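Transaminase (Bacillus megaterium, PDB 5G0A) catalyses pyridoxal-5'-phosphate-dependent amino-group transfer with S-selectivity, as a class-III aminotransferase. Local coordinates at residues B[391-395]-B[396-400]; B[415-418]-B[419-422]. One frame throughout, in Å; residues are numbered along the deposited sequence.

Contact 1 (B[391-395]-B[396-400]); sequences DIVNA and KTKTP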
ATOM      1  N   ASP B 391     -18.554 -32.704  -7.094  1.00 40.98           N
ATOM      2  CA  ASP B 391     -17.125 -32.911  -7.268  1.00 40.70           C
ATOM      3  C   ASP B 391     -16.896 -33.985  -8.325  1.00 41.34           C
ATOM      4  O   ASP B 391     -17.340 -35.127  -8.177  1.00 43.58           O
ATOM      5  CB  ASP B 391     -16.451 -33.304  -5.945  1.00 42.03           C
ATOM      6  CG  ASP B 391     -16.680 -32.289  -4.838  1.00 45.54           C
ATOM      7  OD1 ASP B 391     -16.613 -31.072  -5.105  1.00 48.76           O
ATOM      8  OD2 ASP B 391     -16.905 -32.717  -3.684  1.00 44.65           O
ATOM      9  N   ILE B 392     -16.211 -33.595  -9.392  1.00 36.82           N
ATOM     10  CA  ILE B 392     -15.945 -34.463 -10.529  1.00 41.14           C
ATOM     11  C   ILE B 392     -14.533 -35.049 -10.366  1.00 41.14           C
ATOM     12  O   ILE B 392     -13.580 -34.326 -10.093  1.00 40.68           O
ATOM     13  CB  ILE B 392     -16.078 -33.691 -11.865  1.00 42.53           C
ATOM     14  CG1 ILE B 392     -17.482 -33.061 -12.012  1.00 43.74           C
ATOM     15  CG2 ILE B 392     -15.775 -34.584 -13.066  1.00 41.60           C
ATOM     16  CD1 ILE B 392     -18.634 -34.041 -12.198  1.00 42.80           C
ATOM     17  N   VAL B 393     -14.422 -36.365 -10.507  1.00 43.47           N
ATOM     18  CA  VAL B 393     -13.136 -37.051 -10.348  1.00 42.10           C
ATOM     19  C   VAL B 393     -12.945 -38.108 -11.430  1.00 42.98           C
ATOM     20  O   VAL B 393     -13.903 -38.544 -12.061  1.00 41.89           O
ATOM     21  CB  VAL B 393     -13.020 -37.751  -8.976  1.00 42.49           C
ATOM     22  CG1 VAL B 393     -12.956 -36.735  -7.836  1.00 43.11           C
ATOM     23  CG2 VAL B 393     -14.163 -38.744  -8.778  1.00 38.08           C
ATOM     24  N   ASN B 394     -11.690 -38.501 -11.639  1.00 45.38           N
ATOM     25  CA  ASN B 394     -11.354 -39.658 -12.461  1.00 46.81           C
ATOM     26  C   ASN B 394     -11.968 -40.901 -11.820  1.00 45.48           C
ATOM     27  O   ASN B 394     -11.672 -41.221 -10.670  1.00 46.59           O
ATOM     28  CB  ASN B 394      -9.826 -39.777 -12.574  1.00 51.32           C
ATOM     29  CG  ASN B 394      -9.377 -40.898 -13.507  1.00 53.75           C
ATOM     30  OD1 ASN B 394     -10.038 -41.927 -13.632  1.00 53.96           O
ATOM     31  ND2 ASN B 394      -8.238 -40.699 -14.160  1.00 53.68           N
ATOM     32  N   ALA B 395     -12.831 -41.587 -12.570  1.00 43.19           N
ATOM     33  CA  ALA B 395     -13.637 -42.706 -12.059  1.00 47.51           C
ATOM     34  C   ALA B 395     -12.826 -43.870 -11.472  1.00 47.73           C
ATOM     35  O   ALA B 395     -13.323 -44.614 -10.618  1.00 47.54           O
ATOM     36  CB  ALA B 395     -14.570 -43.217 -13.148  1.00 47.89           C
ATOM     37  N   LYS B 396     -11.589 -44.019 -11.928  1.00 47.12           N
ATOM     38  CA  LYS B 396     -10.737 -45.134 -11.489  1.00 48.58           C
ATOM     39  C   LYS B 396      -9.908 -44.796 -10.245  1.00 47.66           C
ATOM     40  O   LYS B 396      -9.599 -45.672  -9.436  1.00 49.16           O
ATOM     41  CB  LYS B 396      -9.826 -45.590 -12.633  1.00 47.68           C
ATOM     42  CG  LYS B 396     -10.559 -45.864 -13.942  1.00 52.41           C
ATOM     43  CD  LYS B 396      -9.684 -46.567 -14.975  1.00 56.58           C
ATOM     44  CE  LYS B 396     -10.039 -48.045 -15.090  1.00 62.58           C
ATOM     45  NZ  LYS B 396      -9.409 -48.705 -16.272  1.00 63.63           N
ATOM     46  N   THR B 397      -9.562 -43.522 -10.098  1.00 50.33           N
ATOM     47  CA  THR B 397      -8.715 -43.054  -9.000  1.00 50.35           C
ATOM     48  C   THR B 397      -9.493 -42.343  -7.894  1.00 50.69           C
ATOM     49  O   THR B 397      -9.007 -42.217  -6.764  1.00 48.87           O
ATOM     50  CB  THR B 397      -7.651 -42.075  -9.512  1.00 50.87           C
ATOM     51  OG1 THR B 397      -8.303 -40.905 -10.019  1.00 54.91           O
ATOM     52  CG2 THR B 397      -6.809 -42.704 -10.619  1.00 51.70           C
ATOM     53  N   LYS B 398     -10.688 -41.862  -8.229  1.00 52.00           N
ATOM     54  CA  LYS B 398     -11.490 -41.018  -7.333  1.00 52.29           C
ATOM     55  C   LYS B 398     -10.761 -39.732  -6.916  1.00 52.43           C
ATOM     56  O   LYS B 398     -11.013 -39.195  -5.842  1.00 52.21           O
ATOM     57  CB  LYS B 398     -11.984 -41.810  -6.109  1.00 56.10           C
ATOM     58  CG  LYS B 398     -13.041 -42.862  -6.435  1.00 59.16           C
ATOM     59  CD  LYS B 398     -14.413 -42.246  -6.681  1.00 60.73           C
ATOM     60  CE  LYS B 398     -15.401 -43.295  -7.167  1.00 62.60           C
ATOM     61  NZ  LYS B 398     -16.761 -42.723  -7.367  1.00 64.36           N
ATOM     62  N   THR B 399      -9.852 -39.262  -7.774  1.00 49.67           N
ATOM     63  CA  THR B 399      -9.106 -38.014  -7.560  1.00 51.32           C
ATOM     64  C   THR B 399      -9.303 -37.086  -8.775  1.00 50.25           C
ATOM     65  O   THR B 399      -9.622 -37.564  -9.865  1.00 45.54           O
ATOM     66  CB  THR B 399      -7.595 -38.266  -7.343  1.00 51.40           C
ATOM     67  OG1 THR B 399      -7.063 -38.989  -8.455  1.00 55.75           O
ATOM     68  CG2 THR B 399      -7.341 -39.050  -6.060  1.00 50.36           C
ATOM     69  N   PRO B 400      -9.112 -35.761  -8.597  1.00 48.34           N
ATOM     70  CA  PRO B 400      -9.410 -34.800  -9.681  1.00 48.26           C
ATOM     71  C   PRO B 400      -8.423 -34.795 -10.867  1.00 50.27           C
ATOM     72  O   PRO B 400      -7.233 -35.091 -10.703  1.00 49.20           O
ATOM     73  CB  PRO B 400      -9.369 -33.438  -8.970  1.00 47.29           C
ATOM     74  CG  PRO B 400      -9.391 -33.737  -7.506  1.00 49.38           C
ATOM     75  CD  PRO B 400      -8.732 -35.072  -7.353  1.00 49.92           C
TER
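Asn394 and Lys398 close a tight alpha-turn just past the end of strand 387-392: Lys398 N donates to Asn394 O over 2.7 Å, nearly on the line of the carbonyl bond, and Thr397 N adds a weak bond to the same oxygen. The two arms run back against each other, their end-to-end directions 157° apart, and Asn394 N returns a bond to Thr399 O of 2.9 Å. Lys398 takes a left-handed backbone conformation, which lets the chain reverse. The Asn394 side chain makes an Asx turn inside this loop. With CG set opposite the backbone N (chi1 -175°), OD1 receives Lys396 N at 3.1 Å, an almost straight bond with the donor tilted out of the amide plane. Replaced by alanine, Asn394 would lose OD1, and Lys396 N would probably be left without this acceptor, the first part of the turn less firmly fixed. The Lys398 chain bends at chi2 and brings CD to 4.1 Å from Val393 CG2, while its NZ bonds to Lys376 O. Val393 packs against the returning backbone, its CB 3.5 Å from Thr399 O and its CG2 3.8 Å from Lys398 CA. On the outer arm the hydroxyls of Thr397 and Thr399 are hydrogen-bonded to each other, OG1 to OG1, at 2.8 Å, while Thr397 OG1 also lies 3.2 Å from Asn394 CB.

Contact 2 (B[415-418]-B[419-422]); sequences NQIP and TQII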
ATOM      1  N   ASN B 415     -10.485 -27.874 -23.460  1.00 49.83           N
ATOM      2  CA  ASN B 415     -10.584 -29.301 -23.797  1.00 51.43           C
ATOM      3  C   ASN B 415      -9.898 -30.224 -22.769  1.00 52.61           C
ATOM      4  O   ASN B 415      -9.942 -31.450 -22.892  1.00 53.38           O
ATOM      5  CB  ASN B 415     -10.152 -29.588 -25.250  1.00 53.27           C
ATOM      6  CG  ASN B 415      -8.657 -29.431 -25.482  1.00 52.37           C
ATOM      7  OD1 ASN B 415      -7.854 -29.441 -24.553  1.00 52.41           O
ATOM      8  ND2 ASN B 415      -8.277 -29.304 -26.750  1.00 54.75           N
ATOM      9  N   GLN B 416      -9.293 -29.613 -21.748  1.00 51.02           N
ATOM     10  CA  GLN B 416      -8.657 -30.331 -20.641  1.00 50.93           C
ATOM     11  C   GLN B 416      -9.452 -30.214 -19.335  1.00 49.62           C
ATOM     12  O   GLN B 416      -9.106 -30.851 -18.341  1.00 50.24           O
ATOM     13  CB  GLN B 416      -7.233 -29.803 -20.411  1.00 54.67           C
ATOM     14  CG  GLN B 416      -6.253 -30.095 -21.540  1.00 58.76           C
ATOM     15  CD  GLN B 416      -4.904 -29.416 -21.354  1.00 61.99           C
ATOM     16  OE1 GLN B 416      -4.491 -29.110 -20.231  1.00 65.48           O
ATOM     17  NE2 GLN B 416      -4.204 -29.188 -22.461  1.00 59.88           N
ATOM     18  N   ILE B 417     -10.512 -29.403 -19.347  1.00 48.00           N
ATOM     19  CA  ILE B 417     -11.276 -29.083 -18.141  1.00 45.17           C
ATOM     20  C   ILE B 417     -12.572 -29.890 -18.095  1.00 45.00           C
ATOM     21  O   ILE B 417     -13.457 -29.669 -18.918  1.00 43.28           O
ATOM     22  CB  ILE B 417     -11.613 -27.570 -18.075  1.00 44.64           C
ATOM     23  CG1 ILE B 417     -10.338 -26.711 -18.108  1.00 45.82           C
ATOM     24  CG2 ILE B 417     -12.458 -27.247 -16.844  1.00 43.22           C
ATOM     25  CD1 ILE B 417     -10.605 -25.213 -18.099  1.00 43.47           C
ATOM     26  N   PRO B 418     -12.690 -30.822 -17.122  1.00 44.68           N
ATOM     27  CA  PRO B 418     -13.864 -31.693 -17.018  1.00 40.16           C
ATOM     28  C   PRO B 418     -15.220 -30.970 -17.025  1.00 39.90           C
ATOM     29  O   PRO B 418     -16.153 -31.448 -17.666  1.00 37.34           O
ATOM     30  CB  PRO B 418     -13.643 -32.421 -15.692  1.00 45.39           C
ATOM     31  CG  PRO B 418     -12.157 -32.476 -15.559  1.00 43.79           C
ATOM     32  CD  PRO B 418     -11.629 -31.212 -16.173  1.00 43.26           C
ATOM     33  N   THR B 419     -15.338 -29.838 -16.332  1.00 40.11           N
ATOM     34  CA  THR B 419     -16.619 -29.108 -16.335  1.00 38.56           C
ATOM     35  C   THR B 419     -16.946 -28.510 -17.703  1.00 39.72           C
ATOM     36  O   THR B 419     -18.123 -28.321 -18.039  1.00 42.05           O
ATOM     37  CB  THR B 419     -16.715 -28.036 -15.232  1.00 37.69           C
ATOM     38  OG1 THR B 419     -15.531 -27.223 -15.223  1.00 37.92           O
ATOM     39  CG2 THR B 419     -16.900 -28.697 -13.877  1.00 37.41           C
ATOM     40  N   GLN B 420     -15.916 -28.189 -18.483  1.00 37.92           N
ATOM     41  CA  GLN B 420     -16.125 -27.690 -19.848  1.00 39.71           C
ATOM     42  C   GLN B 420     -16.595 -28.827 -20.754  1.00 40.85           C
ATOM     43  O   GLN B 420     -17.462 -28.640 -21.620  1.00 42.79           O
ATOM     44  CB  GLN B 420     -14.848 -27.059 -20.406  1.00 40.48           C
ATOM     45  CG  GLN B 420     -14.462 -25.731 -19.764  1.00 43.25           C
ATOM     46  CD  GLN B 420     -15.415 -24.615 -20.129  1.00 44.22           C
ATOM     47  OE1 GLN B 420     -15.977 -23.957 -19.258  1.00 46.56           O
ATOM     48  NE2 GLN B 420     -15.614 -24.405 -21.426  1.00 44.29           N
ATOM     49  N   ILE B 421     -16.011 -30.006 -20.556  1.00 43.05           N
ATOM     50  CA  ILE B 421     -16.402 -31.202 -21.314  1.00 41.03           C
ATOM     51  C   ILE B 421     -17.860 -31.596 -21.051  1.00 41.02           C
ATOM     52  O   ILE B 421     -18.605 -31.948 -21.981  1.00 41.19           O
ATOM     53  CB  ILE B 421     -15.436 -32.381 -21.028  1.00 46.30           C
ATOM     54  CG1 ILE B 421     -14.017 -32.047 -21.531  1.00 48.72           C
ATOM     55  CG2 ILE B 421     -15.970 -33.695 -21.598  1.00 44.73           C
ATOM     56  CD1 ILE B 421     -13.887 -31.892 -23.036  1.00 53.02           C
ATOM     57  N   ILE B 422     -18.265 -31.526 -19.786  1.00 41.99           N
ATOM     58  CA  ILE B 422     -19.640 -31.811 -19.384  1.00 40.47           C
ATOM     59  C   ILE B 422     -20.602 -30.800 -20.011  1.00 39.09           C
ATOM     60  O   ILE B 422     -21.636 -31.185 -20.571  1.00 36.50           O
ATOM     61  CB  ILE B 422     -19.771 -31.852 -17.849  1.00 39.12           C
ATOM     62  CG1 ILE B 422     -19.139 -33.148 -17.316  1.00 39.66           C
ATOM     63  CG2 ILE B 422     -21.224 -31.714 -17.396  1.00 40.07           C
ATOM     64  CD1 ILE B 422     -18.650 -33.064 -15.886  1.00 41.01           C
TER
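The flat groups here are the peptide planes after Ile417 and after Pro418, and the side chains of residues 420-422 lie against their carbonyl oxygens. Around the Ile417 carbonyl, Gln420 CB sits on one side of the plane, 3.3 Å from Ile417 O, and Ile421 CG1 lies on the other. The Pro418 carbonyl is likewise flanked: Ile422 CD1 comes over one face, 3.5 Å from Pro418 O, while Ile421 CB approaches from the opposite face at 3.6 Å. These aliphatic carbons flank oxygens that are already hydrogen-bonded in the first turn of helix 418-427. Ile417 is the N-cap residue, and its O takes a well-directed bond from Ile421 N (3.1 Å, 158° at the hydrogen) and a weak one from Gln420 N. Pro418 O receives Ile422 N at 3.0 Å, the donor tilted 21° from the carbonyl plane. As the first helical residue, Pro418 has no amide hydrogen to offer, which costs nothing at a helix start.

The side chains of Ile417 and Gln420 lie side by side and point the same way, with Gln420 CG 3.8 Å from Ile417 CB. A chi1 of -58° turns Ile417 CG2 away from the backbone N and toward Thr419 OG1, which it meets at 3.5 Å; that hydroxyl is hydrogen-bonded to Met437 O, and the Thr419 backbone is bonded to Pro438. This fastens the helix start to the loop before strand 440-443. Ile422 faces Leu461, Ala464 and Leu465 of helix 451-468, Ile421 touches Tyr467 of the same helix, and Pro418 rests on the loop residues Tyr401 and Val402 and on strand 387-392.

Along the chain the two contacts stand in series, neither enclosing nor crossing the other. Strand 387-392, the middle strand of the antiparallel sheet with 378-384 and 440-443, runs out into contact 1, which closes the turn that sends the chain back. A loop then leads to contact 2, where helix 418-427 begins. Their centres are 13 Å apart, and Ile392 bridges them: its CD1 meets Ile422 CD1 at 3.8 Å, and its CG2 lies 4.0 Å from Pro418 CB. Leu465 of helix 451-468 touches both Ile392 and Ile422, so strand and two helices share one apolar cluster.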